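Local coordinates for probable transcriptional regulator, ArsR family protein (Rhodococcus sp. RHA1, PDB 3F6O) that probably binds DNA as a dimeric winged-helix transcriptional regulator of the ArsR family, at residues G10-L15 / T80-W85; L15-R20 / M49-F54; A22-L27 / C72-E77; A32-L37 / R68-A73. All blocks are in the same frame, centred on the assembly; numbering follows the deposited sequence.

Contact 1 (G10-L15 / T80-W85); sequences GIFQAL and TAVEAW
A81 O accepts from both W85 N (3.0 Å) and Q3 NE2, so the carbonyl is shared between the next turn of helix 77-94 and the chain's N-terminal region. A81, V82 and W85 all meet helix 5-15, and they do so entirely through apolar groups. The axes of the two helical segments approach to 10.8 Å with 103° between their N-to-C directions, a nearly perpendicular crossing that limits the meeting to a few side chains. V82 holds the middle of it. Its CG2 branch has I11 CG2 at 3.7 Å, F12 CE1 at 3.9 Å and L15 CD1 at 4.3 Å, while CG1 also leans on F12 CE1. I11 and V82 slide past one another in opposite directions, which carries I11 CD1 on to A81 CB at 3.9 Å. F12 has its CG anti to the carbonyl carbon (chi1 -75°), and this brings the far end of its ring over to W85. The pair is an offset edge-to-face one: the F12 edge is turned toward the face of the six-membered ring of W85, with centroids 5.9 Å apart and planes at 77°. L15 of the second subunit packs on both F12 and W85, and Q13 is hydrogen-bonded to Q13 of that subunit, which places the crossing at the dimer interface, as in ArsR relatives whose terminal helices pair. A81 O already has two donors, and what passes between the segments is methyl packing round V82 CG2 and the F12-W85 edge-to-face pair rather than directional polar bonds.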
loop_
_atom_site.group_PDB
_atom_site.type_symbol
_atom_site.label_atom_id
_atom_site.label_comp_id
_atom_site.label_asym_id
_atom_site.label_seq_id
_atom_site.Cartn_x
_atom_site.Cartn_y
_atom_site.Cartn_z
ATOM N N GLY A 10 -0.002 -0.818 8.499
ATOM C CA GLY A 10 1.222 -0.032 8.576
ATOM C C GLY A 10 2.162 -0.263 7.397
ATOM O O GLY A 10 2.882 0.633 6.985
ATOM N N ILE A 11 2.186 -1.488 6.891
ATOM C CA ILE A 11 3.003 -1.833 5.716
ATOM C C ILE A 11 2.571 -0.987 4.512
ATOM O O ILE A 11 3.391 -0.381 3.835
ATOM C CB ILE A 11 2.934 -3.358 5.443
ATOM C CG1 ILE A 11 3.853 -4.106 6.436
ATOM C CG2 ILE A 11 3.303 -3.712 3.982
ATOM C CD1 ILE A 11 3.623 -5.599 6.400
ATOM N N PHE A 12 1.272 -0.938 4.257
ATOM C CA PHE A 12 0.786 -0.130 3.155
ATOM C C PHE A 12 0.883 1.379 3.434
ATOM O O PHE A 12 1.232 2.132 2.541
ATOM C CB PHE A 12 -0.636 -0.529 2.789
ATOM C CG PHE A 12 -0.728 -1.814 2.050
ATOM C CD1 PHE A 12 -0.079 -1.977 0.828
ATOM C CD2 PHE A 12 -1.525 -2.836 2.530
ATOM C CE1 PHE A 12 -0.199 -3.180 0.138
ATOM C CE2 PHE A 12 -1.661 -4.044 1.829
ATOM C CZ PHE A 12 -0.993 -4.207 0.633
ATOM N N GLN A 13 0.630 1.822 4.671
ATOM C CA GLN A 13 0.799 3.248 4.990
ATOM C C GLN A 13 2.227 3.742 4.726
ATOM O O GLN A 13 2.443 4.892 4.299
ATOM C CB GLN A 13 0.407 3.518 6.455
ATOM C CG GLN A 13 0.411 4.994 6.828
ATOM C CD GLN A 13 -0.653 5.789 6.120
ATOM O OE1 GLN A 13 -1.836 5.617 6.380
ATOM N NE2 GLN A 13 -0.237 6.683 5.217
ATOM N N ALA A 14 3.200 2.870 4.979
ATOM C CA ALA A 14 4.594 3.204 4.761
ATOM C C ALA A 14 4.835 3.516 3.289
ATOM O O ALA A 14 5.548 4.463 2.969
ATOM C CB ALA A 14 5.512 2.095 5.251
ATOM N N LEU A 15 4.225 2.730 2.409
ATOM C CA LEU A 15 4.382 2.915 0.959
ATOM C C LEU A 15 3.608 4.108 0.369
ATOM O O LEU A 15 3.812 4.465 -0.799
ATOM C CB LEU A 15 3.967 1.624 0.213
ATOM C CG LEU A 15 4.798 0.382 0.484
ATOM C CD1 LEU A 15 4.350 -0.811 -0.401
ATOM C CD2 LEU A 15 6.288 0.658 0.312
ATOM N N THR A 80 6.911 -9.630 0.931
ATOM C CA THR A 80 6.216 -10.888 0.914
ATOM C C THR A 80 4.771 -10.686 1.295
ATOM O O THR A 80 3.873 -11.224 0.624
ATOM C CB THR A 80 6.957 -11.902 1.825
ATOM O OG1 THR A 80 8.223 -12.199 1.212
ATOM C CG2 THR A 80 6.146 -13.199 2.022
ATOM N N ALA A 81 4.534 -9.879 2.330
ATOM C CA ALA A 81 3.161 -9.583 2.771
ATOM C C ALA A 81 2.309 -8.926 1.669
ATOM O O ALA A 81 1.143 -9.327 1.431
ATOM C CB ALA A 81 3.184 -8.715 4.035
ATOM N N VAL A 82 2.884 -7.913 1.013
ATOM C CA VAL A 82 2.213 -7.168 -0.071
ATOM C C VAL A 82 1.892 -8.122 -1.246
ATOM O O VAL A 82 0.737 -8.207 -1.735
ATOM C CB VAL A 82 3.068 -5.945 -0.568
ATOM C CG1 VAL A 82 2.425 -5.302 -1.817
ATOM C CG2 VAL A 82 3.244 -4.893 0.523
ATOM N N GLU A 83 2.917 -8.854 -1.678
ATOM C CA GLU A 83 2.749 -9.908 -2.680
ATOM C C GLU A 83 1.611 -10.869 -2.347
ATOM O O GLU A 83 0.756 -11.148 -3.204
ATOM C CB GLU A 83 4.058 -10.677 -2.858
ATOM C CG GLU A 83 4.908 -10.124 -3.948
ATOM C CD GLU A 83 6.033 -11.087 -4.334
ATOM N N ALA A 84 1.592 -11.347 -1.102
ATOM C CA ALA A 84 0.574 -12.272 -0.608
ATOM C C ALA A 84 -0.847 -11.686 -0.689
ATOM O O ALA A 84 -1.778 -12.366 -1.137
ATOM C CB ALA A 84 0.894 -12.678 0.835
ATOM N N TRP A 85 -1.018 -10.427 -0.262
ATOM C CA TRP A 85 -2.348 -9.831 -0.274
ATOM C C TRP A 85 -2.805 -9.652 -1.718
ATOM O O TRP A 85 -3.962 -9.959 -2.054
ATOM C CB TRP A 85 -2.399 -8.476 0.474
ATOM C CG TRP A 85 -3.783 -7.882 0.466
ATOM C CD1 TRP A 85 -4.787 -8.142 1.346
ATOM C CD2 TRP A 85 -4.320 -6.958 -0.502
ATOM N NE1 TRP A 85 -5.929 -7.438 0.988
ATOM C CE2 TRP A 85 -5.656 -6.700 -0.138
ATOM C CE3 TRP A 85 -3.791 -6.323 -1.648
ATOM C CZ2 TRP A 85 -6.481 -5.831 -0.869
ATOM C CZ3 TRP A 85 -4.619 -5.448 -2.372
ATOM C CH2 TRP A 85 -5.946 -5.223 -1.979
#

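Contact 2 (L15-R20 / M49-F54); sequences LADPTR and MKHIHF
R20 reaches from helix 18-28 toward H51 and F54 on helix 45-57. Its CB merely starts the chain off; CG, anti to the carbonyl carbon (chi1 -66°), is the first atom to touch, 3.5 Å from H51 ND1. CD passes near H51 O, and the bend at chi3 then lays the guanidinium flat on F54, with centres 4.4 Å apart and planes at 15°, a stacked cation-pi pair. D17 CB covers the opposite face of the guanidinium, 3.4 Å above its plane. NH1 gives a weak bond to H51 ND1 (3.1 Å), meeting the imidazole at its edge. The stronger partners of the tip lie on the preceding helix: NE donates to A14 O and NH2 to Q13 O. H51 is covered on one face by D17 OD2 and by T19, whose CB makes a CH-pi contact 4.3 Å from the ring centroid. That same OD2 accepts from R20 N through its anti lone pair (3.0 Å, 156°), so one carboxylate both caps helix 18-28 and covers the histidine. An N-capped helix start packed against helix 45-57, the probable recognition helix, belongs to the helix-turn-helix core of the winged-helix fold.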
loop_
_atom_site.group_PDB
_atom_site.type_symbol
_atom_site.label_atom_id
_atom_site.label_comp_id
_atom_site.label_asym_id
_atom_site.label_seq_id
_atom_site.Cartn_x
_atom_site.Cartn_y
_atom_site.Cartn_z
ATOM N N LEU A 15 4.225 2.730 2.409
ATOM C CA LEU A 15 4.382 2.915 0.959
ATOM C C LEU A 15 3.608 4.108 0.369
ATOM O O LEU A 15 3.812 4.465 -0.799
ATOM C CB LEU A 15 3.967 1.624 0.213
ATOM C CG LEU A 15 4.798 0.382 0.484
ATOM C CD1 LEU A 15 4.350 -0.811 -0.401
ATOM C CD2 LEU A 15 6.288 0.658 0.312
ATOM N N ALA A 16 2.721 4.721 1.163
ATOM C CA ALA A 16 1.915 5.846 0.673
ATOM C C ALA A 16 2.724 7.138 0.471
ATOM O O ALA A 16 2.264 8.064 -0.194
ATOM C CB ALA A 16 0.726 6.076 1.611
ATOM N N ASP A 17 3.921 7.206 1.045
ATOM C CA ASP A 17 4.782 8.399 0.971
ATOM C C ASP A 17 5.895 8.229 -0.065
ATOM O O ASP A 17 6.603 7.202 -0.079
ATOM C CB ASP A 17 5.373 8.700 2.352
ATOM C CG ASP A 17 6.223 9.948 2.369
ATOM O OD1 ASP A 17 5.658 11.044 2.519
ATOM O OD2 ASP A 17 7.466 9.848 2.234
ATOM N N PRO A 18 6.067 9.242 -0.930
ATOM C CA PRO A 18 7.067 9.135 -1.982
ATOM C C PRO A 18 8.527 9.150 -1.485
ATOM O O PRO A 18 9.403 8.532 -2.128
ATOM C CB PRO A 18 6.784 10.381 -2.868
ATOM C CG PRO A 18 6.162 11.373 -1.936
ATOM C CD PRO A 18 5.337 10.539 -0.974
ATOM N N THR A 19 8.794 9.858 -0.390
ATOM C CA THR A 19 10.125 9.841 0.220
ATOM C C THR A 19 10.481 8.428 0.691
ATOM O O THR A 19 11.596 7.919 0.444
ATOM C CB THR A 19 10.244 10.806 1.416
ATOM O OG1 THR A 19 9.941 12.138 0.988
ATOM C CG2 THR A 19 11.691 10.782 1.968
ATOM N N ARG A 20 9.536 7.810 1.394
ATOM C CA ARG A 20 9.737 6.455 1.889
ATOM C C ARG A 20 9.912 5.466 0.747
ATOM O O ARG A 20 10.779 4.605 0.819
ATOM C CB ARG A 20 8.605 6.045 2.833
ATOM C CG ARG A 20 8.615 6.875 4.116
ATOM C CD ARG A 20 7.719 6.248 5.171
ATOM N NE ARG A 20 6.264 6.316 4.920
ATOM C CZ ARG A 20 5.418 7.207 5.452
ATOM N NH1 ARG A 20 5.880 8.240 6.166
ATOM N NH2 ARG A 20 4.095 7.092 5.249
ATOM N N MET A 49 13.937 11.866 9.646
ATOM C CA MET A 49 13.927 10.841 10.683
ATOM C C MET A 49 12.538 10.255 10.947
ATOM O O MET A 49 12.415 9.092 11.284
ATOM C CB MET A 49 14.600 11.349 11.967
ATOM C CG MET A 49 16.148 11.498 11.876
ATOM S SD MET A 49 17.029 10.058 11.228
ATOM C CE MET A 49 16.452 8.767 12.310
ATOM N N LYS A 50 11.496 11.060 10.777
ATOM C CA LYS A 50 10.115 10.555 10.878
ATOM C C LYS A 50 9.847 9.459 9.842
ATOM O O LYS A 50 9.224 8.443 10.144
ATOM C CB LYS A 50 9.117 11.703 10.719
ATOM C CG LYS A 50 8.691 12.287 12.036
ATOM C CD LYS A 50 8.572 13.787 11.973
ATOM C CE LYS A 50 7.283 14.263 11.379
ATOM N NZ LYS A 50 7.146 15.716 11.760
ATOM N N HIS A 51 10.365 9.649 8.641
ATOM C CA HIS A 51 10.240 8.616 7.595
ATOM C C HIS A 51 11.061 7.359 7.892
ATOM O O HIS A 51 10.580 6.238 7.758
ATOM C CB HIS A 51 10.604 9.193 6.229
ATOM C CG HIS A 51 9.663 10.257 5.774
ATOM N ND1 HIS A 51 8.309 10.044 5.683
ATOM C CD2 HIS A 51 9.869 11.543 5.403
ATOM C CE1 HIS A 51 7.715 11.152 5.265
ATOM N NE2 HIS A 51 8.643 12.076 5.084
ATOM N N ILE A 52 12.303 7.550 8.293
ATOM C CA ILE A 52 13.137 6.425 8.685
ATOM C C ILE A 52 12.461 5.603 9.826
ATOM O O ILE A 52 12.365 4.370 9.775
ATOM C CB ILE A 52 14.536 6.938 9.120
ATOM C CG1 ILE A 52 15.290 7.516 7.902
ATOM C CG2 ILE A 52 15.354 5.820 9.795
ATOM C CD1 ILE A 52 15.603 6.489 6.781
ATOM N N HIS A 53 11.991 6.307 10.851
ATOM C CA HIS A 53 11.352 5.647 11.988
ATOM C C HIS A 53 10.087 4.896 11.577
ATOM O O HIS A 53 9.817 3.793 12.050
ATOM C CB HIS A 53 11.038 6.667 13.088
ATOM C CG HIS A 53 12.258 7.139 13.814
ATOM N ND1 HIS A 53 12.472 8.464 14.131
ATOM C CD2 HIS A 53 13.349 6.464 14.259
ATOM C CE1 HIS A 53 13.635 8.589 14.750
ATOM N NE2 HIS A 53 14.187 7.392 14.841
ATOM N N PHE A 54 9.315 5.505 10.685
ATOM C CA PHE A 54 8.085 4.874 10.218
ATOM C C PHE A 54 8.434 3.594 9.459
ATOM O O PHE A 54 7.795 2.553 9.660
ATOM C CB PHE A 54 7.248 5.843 9.364
ATOM C CG PHE A 54 5.830 5.381 9.181
ATOM C CD1 PHE A 54 4.802 5.952 9.913
ATOM C CD2 PHE A 54 5.528 4.319 8.336
ATOM C CE1 PHE A 54 3.491 5.490 9.757
ATOM C CE2 PHE A 54 4.217 3.854 8.190
ATOM C CZ PHE A 54 3.222 4.421 8.899
#

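Contact 3 (A22-L27 / C72-E77); sequences AVLGRL and CAIEKE
The wing of the winged-helix fold meets the helical body where L24 and L27 of helix 18-28 rest on I74 and C72 of strand 69-74. The helix and strand segments pass 8.1 Å apart, axis to axis, and their directions differ by 86°, so the helix lies across the strand and one turn of it supplies both leucines. L27 points at the strand, and its CB lies 3.9 Å from I74 CB, where the two backbones are nearest. Farther out its fork straddles C72: CD1 touches C72 CB at 4.1 Å, and CD2 lies against the C72 carbonyl. The I74 chi1 of -155° swings CG1 away from the backbone N and across the L24 side chain, CG1 to L24 CD2 being 4.0 Å. Strand 69-74 pairs with strand 61-66 to form the β-hairpin wing, and I61 of the partner strand also touches both leucines, so the helix is seated on two strands. The I74 methyls meet backbone oxygens as well: CD1 is 3.7 Å from L24 O and CG2 is 3.6 Å from L27 O. With an alanine here the CG1 branch and both methyls go, which would probably leave a gap beside L24 CD2 and uncover L24 O and L27 O. A water beside the pair accepts from I74 N at 3.0 Å and donates to L27 O at 2.8 Å, linking a strand amide to a carbonyl near the helix end. On the dimer side, W85 of the second subunit packs on L24, and K76 makes a cation-pi contact with W93 of that subunit.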
loop_
_atom_site.group_PDB
_atom_site.type_symbol
_atom_site.label_atom_id
_atom_site.label_comp_id
_atom_site.label_asym_id
_atom_site.label_seq_id
_atom_site.Cartn_x
_atom_site.Cartn_y
_atom_site.Cartn_z
ATOM N N ALA A 22 11.126 6.144 -2.169
ATOM C CA ALA A 22 12.464 6.453 -2.718
ATOM C C ALA A 22 13.613 5.865 -1.893
ATOM O O ALA A 22 14.642 5.366 -2.419
ATOM C CB ALA A 22 12.644 7.964 -2.854
ATOM N N VAL A 23 13.469 5.971 -0.584
ATOM C CA VAL A 23 14.440 5.373 0.336
ATOM C C VAL A 23 14.469 3.873 0.158
ATOM O O VAL A 23 15.552 3.290 0.130
ATOM C CB VAL A 23 14.095 5.721 1.782
ATOM C CG1 VAL A 23 14.897 4.848 2.769
ATOM C CG2 VAL A 23 14.307 7.250 2.071
ATOM N N LEU A 24 13.303 3.235 0.083
ATOM C CA LEU A 24 13.264 1.786 -0.127
ATOM C C LEU A 24 13.925 1.401 -1.475
ATOM O O LEU A 24 14.630 0.401 -1.558
ATOM C CB LEU A 24 11.843 1.236 -0.044
ATOM C CG LEU A 24 11.237 1.240 1.364
ATOM C CD1 LEU A 24 9.768 0.808 1.285
ATOM C CD2 LEU A 24 12.086 0.353 2.324
ATOM N N GLY A 25 13.699 2.219 -2.499
ATOM C CA GLY A 25 14.326 2.020 -3.824
ATOM C C GLY A 25 15.838 2.028 -3.703
ATOM O O GLY A 25 16.513 1.172 -4.258
ATOM N N ARG A 26 16.375 2.957 -2.921
ATOM C CA ARG A 26 17.793 3.019 -2.686
ATOM C C ARG A 26 18.294 1.808 -1.903
ATOM O O ARG A 26 19.330 1.230 -2.252
ATOM C CB ARG A 26 18.182 4.345 -1.992
ATOM C CG ARG A 26 19.620 4.388 -1.465
ATOM C CD ARG A 26 20.703 4.260 -2.604
ATOM N NE ARG A 26 22.049 4.206 -2.038
ATOM C CZ ARG A 26 22.565 3.140 -1.428
ATOM N NH1 ARG A 26 21.855 2.013 -1.302
ATOM N NH2 ARG A 26 23.794 3.198 -0.943
ATOM N N LEU A 27 17.594 1.448 -0.825
ATOM C CA LEU A 27 18.022 0.330 0.007
ATOM C C LEU A 27 17.902 -1.023 -0.696
ATOM O O LEU A 27 18.549 -2.008 -0.300
ATOM C CB LEU A 27 17.322 0.347 1.377
ATOM C CG LEU A 27 17.758 1.527 2.280
ATOM C CD1 LEU A 27 16.843 1.550 3.505
ATOM C CD2 LEU A 27 19.212 1.383 2.680
ATOM N N CYS A 72 21.389 1.517 7.776
ATOM C CA CYS A 72 20.046 1.060 7.406
ATOM C C CYS A 72 20.133 -0.056 6.387
ATOM O O CYS A 72 20.990 -0.042 5.458
ATOM C CB CYS A 72 19.214 2.205 6.801
ATOM S SG CYS A 72 19.129 3.691 7.825
ATOM N N ALA A 73 19.239 -1.027 6.528
ATOM C CA ALA A 73 19.121 -2.066 5.515
ATOM C C ALA A 73 17.661 -2.455 5.315
ATOM O O ALA A 73 16.874 -2.461 6.263
ATOM C CB ALA A 73 19.930 -3.303 5.911
ATOM N N ILE A 74 17.335 -2.838 4.091
ATOM C CA ILE A 74 15.982 -3.219 3.743
ATOM C C ILE A 74 15.656 -4.591 4.322
ATOM O O ILE A 74 16.559 -5.434 4.531
ATOM C CB ILE A 74 15.750 -3.135 2.190
ATOM C CG1 ILE A 74 14.265 -2.926 1.879
ATOM C CG2 ILE A 74 16.419 -4.321 1.449
ATOM C CD1 ILE A 74 13.977 -2.649 0.408
ATOM N N GLU A 75 14.376 -4.787 4.629
ATOM C CA GLU A 75 13.855 -6.063 5.065
ATOM C C GLU A 75 12.979 -6.624 3.971
ATOM O O GLU A 75 12.325 -5.872 3.259
ATOM C CB GLU A 75 13.016 -5.873 6.320
ATOM C CG GLU A 75 13.830 -5.702 7.569
ATOM C CD GLU A 75 14.602 -6.977 7.897
ATOM O OE1 GLU A 75 13.954 -7.974 8.232
ATOM O OE2 GLU A 75 15.841 -6.993 7.787
ATOM N N LYS A 76 12.918 -7.946 3.867
ATOM C CA LYS A 76 12.162 -8.545 2.777
ATOM C C LYS A 76 10.746 -8.938 3.169
ATOM O O LYS A 76 9.892 -9.016 2.314
ATOM C CB LYS A 76 12.883 -9.759 2.193
ATOM C CG LYS A 76 14.099 -9.441 1.333
ATOM C CD LYS A 76 14.065 -8.035 0.730
ATOM C CE LYS A 76 15.333 -7.737 -0.038
ATOM N NZ LYS A 76 15.162 -6.395 -0.653
ATOM N N GLU A 77 10.484 -9.148 4.455
ATOM C CA GLU A 77 9.160 -9.634 4.879
ATOM C C GLU A 77 7.971 -8.794 4.383
ATOM O O GLU A 77 6.999 -9.367 3.845
ATOM C CB GLU A 77 9.081 -9.816 6.395
ATOM C CG GLU A 77 9.854 -11.033 6.918
ATOM C CD GLU A 77 11.371 -10.933 6.692
ATOM O OE1 GLU A 77 11.978 -9.826 6.909
ATOM O OE2 GLU A 77 11.936 -11.983 6.269
HETATM O O HOH W 1 19.614 -2.634 2.220
#

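Contact 4 (A32-L37 / R68-A73); sequences ATVSEL and RVRTCA
T33 and V69 bring their methyls together obliquely, CG2 to CG1 at 3.9 Å, on the face of the sheet that also carries T71; A32 and C72 direct their side chains to the other face. The sheet register fixes this division. A32 and C72 are an antiparallel hydrogen-bonded pair, joined by A32 N to C72 O (3.1 Å) and C72 N to A32 O (2.7 Å), whereas T33 and T71 form the neighbouring non-hydrogen-bonded pair. V34 leaves the strand for helix 34-38, yet its N still donates to R70 O at 3.0 Å with a C=O...N angle of 168°, and T33 CA adds a CA-H...O contact to the same oxygen. V34 and R70 lie side by side and point the same way, V34 CG2 resting 3.8 Å from R70 CG; the guanidinium runs on toward strand 61-66, where NH1 bonds T63 OG1. The thiol of C72 is clasped by two apolar tips, V34 CG2 at 3.7 Å and L37 CD1 at 3.8 Å. T33 has OG1 between its backbone N and carbonyl carbon (chi1 66°), turned back to accept from E36 N at 3.2 Å, while E36 OE1 weakly receives T33 N, completing a capping box. A valine in place of T33 would lose the capping acceptor and would probably leave E36 N without its mate at the start of the helix. Backbone bonds thus set the register, the threonine hydroxyl caps the helix, and sulfur-methyl packing joins that helix to the wing.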
loop_
_atom_site.group_PDB
_atom_site.type_symbol
_atom_site.label_atom_id
_atom_site.label_comp_id
_atom_site.label_asym_id
_atom_site.label_seq_id
_atom_site.Cartn_x
_atom_site.Cartn_y
_atom_site.Cartn_z
ATOM N N ALA A 32 22.951 1.492 3.580
ATOM C CA ALA A 32 23.358 2.893 3.542
ATOM C C ALA A 32 23.179 3.512 4.921
ATOM O O ALA A 32 22.419 2.997 5.750
ATOM C CB ALA A 32 22.510 3.659 2.488
ATOM N N THR A 33 23.878 4.610 5.179
ATOM C CA THR A 33 23.674 5.384 6.394
ATOM C C THR A 33 22.511 6.369 6.192
ATOM O O THR A 33 22.164 6.698 5.063
ATOM C CB THR A 33 24.920 6.205 6.780
ATOM O OG1 THR A 33 25.162 7.207 5.783
ATOM C CG2 THR A 33 26.142 5.302 6.925
ATOM N N VAL A 34 21.908 6.817 7.283
ATOM C CA VAL A 34 20.880 7.862 7.216
ATOM C C VAL A 34 21.370 9.119 6.467
ATOM O O VAL A 34 20.637 9.683 5.654
ATOM C CB VAL A 34 20.362 8.218 8.642
ATOM C CG1 VAL A 34 19.559 9.540 8.640
ATOM C CG2 VAL A 34 19.538 7.058 9.218
ATOM N N SER A 35 22.617 9.548 6.716
ATOM C CA SER A 35 23.100 10.804 6.121
ATOM C C SER A 35 23.181 10.667 4.606
ATOM O O SER A 35 22.871 11.582 3.857
ATOM C CB SER A 35 24.436 11.220 6.725
ATOM O OG SER A 35 25.483 10.603 6.004
ATOM N N GLU A 36 23.548 9.481 4.155
ATOM C CA GLU A 36 23.565 9.150 2.752
ATOM C C GLU A 36 22.143 9.163 2.159
ATOM O O GLU A 36 21.896 9.787 1.107
ATOM C CB GLU A 36 24.197 7.772 2.673
ATOM C CG GLU A 36 24.586 7.321 1.382
ATOM C CD GLU A 36 25.274 5.952 1.436
ATOM O OE1 GLU A 36 25.779 5.466 2.532
ATOM O OE2 GLU A 36 25.310 5.380 0.334
ATOM N N LEU A 37 21.204 8.507 2.854
ATOM C CA LEU A 37 19.808 8.415 2.414
ATOM C C LEU A 37 19.100 9.761 2.350
ATOM O O LEU A 37 18.263 9.966 1.480
ATOM C CB LEU A 37 19.007 7.431 3.295
ATOM C CG LEU A 37 19.462 5.967 3.268
ATOM C CD1 LEU A 37 18.754 5.134 4.381
ATOM C CD2 LEU A 37 19.221 5.339 1.867
ATOM N N ARG A 68 27.511 8.514 16.069
ATOM C CA ARG A 68 26.620 9.423 15.359
ATOM C C ARG A 68 26.146 8.831 14.017
ATOM O O ARG A 68 25.465 9.511 13.244
ATOM C CB ARG A 68 27.304 10.784 15.135
ATOM N N VAL A 69 26.499 7.570 13.765
ATOM C CA VAL A 69 26.258 6.905 12.480
ATOM C C VAL A 69 25.150 5.882 12.639
ATOM O O VAL A 69 25.227 5.038 13.522
ATOM C CB VAL A 69 27.506 6.174 12.004
ATOM C CG1 VAL A 69 27.263 5.507 10.625
ATOM C CG2 VAL A 69 28.698 7.134 11.945
ATOM N N ARG A 70 24.141 5.949 11.767
ATOM C CA ARG A 70 23.024 5.002 11.785
ATOM C C ARG A 70 22.969 4.259 10.449
ATOM O O ARG A 70 22.682 4.864 9.416
ATOM C CB ARG A 70 21.676 5.722 12.078
ATOM C CG ARG A 70 20.473 4.772 12.120
ATOM C CD ARG A 70 19.187 5.406 12.654
ATOM N NE ARG A 70 19.314 5.808 14.054
ATOM C CZ ARG A 70 19.102 5.023 15.111
ATOM N NH1 ARG A 70 18.720 3.752 14.973
ATOM N NH2 ARG A 70 19.263 5.523 16.337
ATOM N N THR A 71 23.253 2.954 10.459
ATOM C CA THR A 71 23.197 2.159 9.239
ATOM C C THR A 71 21.801 1.620 9.035
ATOM O O THR A 71 21.106 1.324 10.014
ATOM C CB THR A 71 24.249 1.010 9.247
ATOM O OG1 THR A 71 24.046 0.199 10.404
ATOM C CG2 THR A 71 25.666 1.610 9.336
ATOM N N CYS A 72 21.389 1.517 7.776
ATOM C CA CYS A 72 20.046 1.060 7.406
ATOM C C CYS A 72 20.133 -0.056 6.387
ATOM O O CYS A 72 20.990 -0.042 5.458
ATOM C CB CYS A 72 19.214 2.205 6.801
ATOM S SG CYS A 72 19.129 3.691 7.825
ATOM N N ALA A 73 19.239 -1.027 6.528
ATOM C CA ALA A 73 19.121 -2.066 5.515
ATOM C C ALA A 73 17.661 -2.455 5.315
ATOM O O ALA A 73 16.874 -2.461 6.263
ATOM C CB ALA A 73 19.930 -3.303 5.911
#

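Overall arrangement
Contacts 1 and 3 are buried and mainly apolar; contacts 2 and 4 are partly buried, contact 4 with two exposed residues among those that touch. Contacts 1, 2 and 3 touch the second subunit, whereas contact 4, about 23 Å from contact 1 between centres, does not. Helix 18-28 serves contacts 2 and 3, and strand 69-74 serves contacts 3 and 4, which share C72 and A73. Contacts 1 and 2 share L15, whose CD2 packs on L24 CD1 of contact 3. The salt bridge from R26 in 22-27 to E36 in 32-37 joins contacts 3 and 4. Cation-pi stacking and helix capping mark contact 2, strand pairing contact 4.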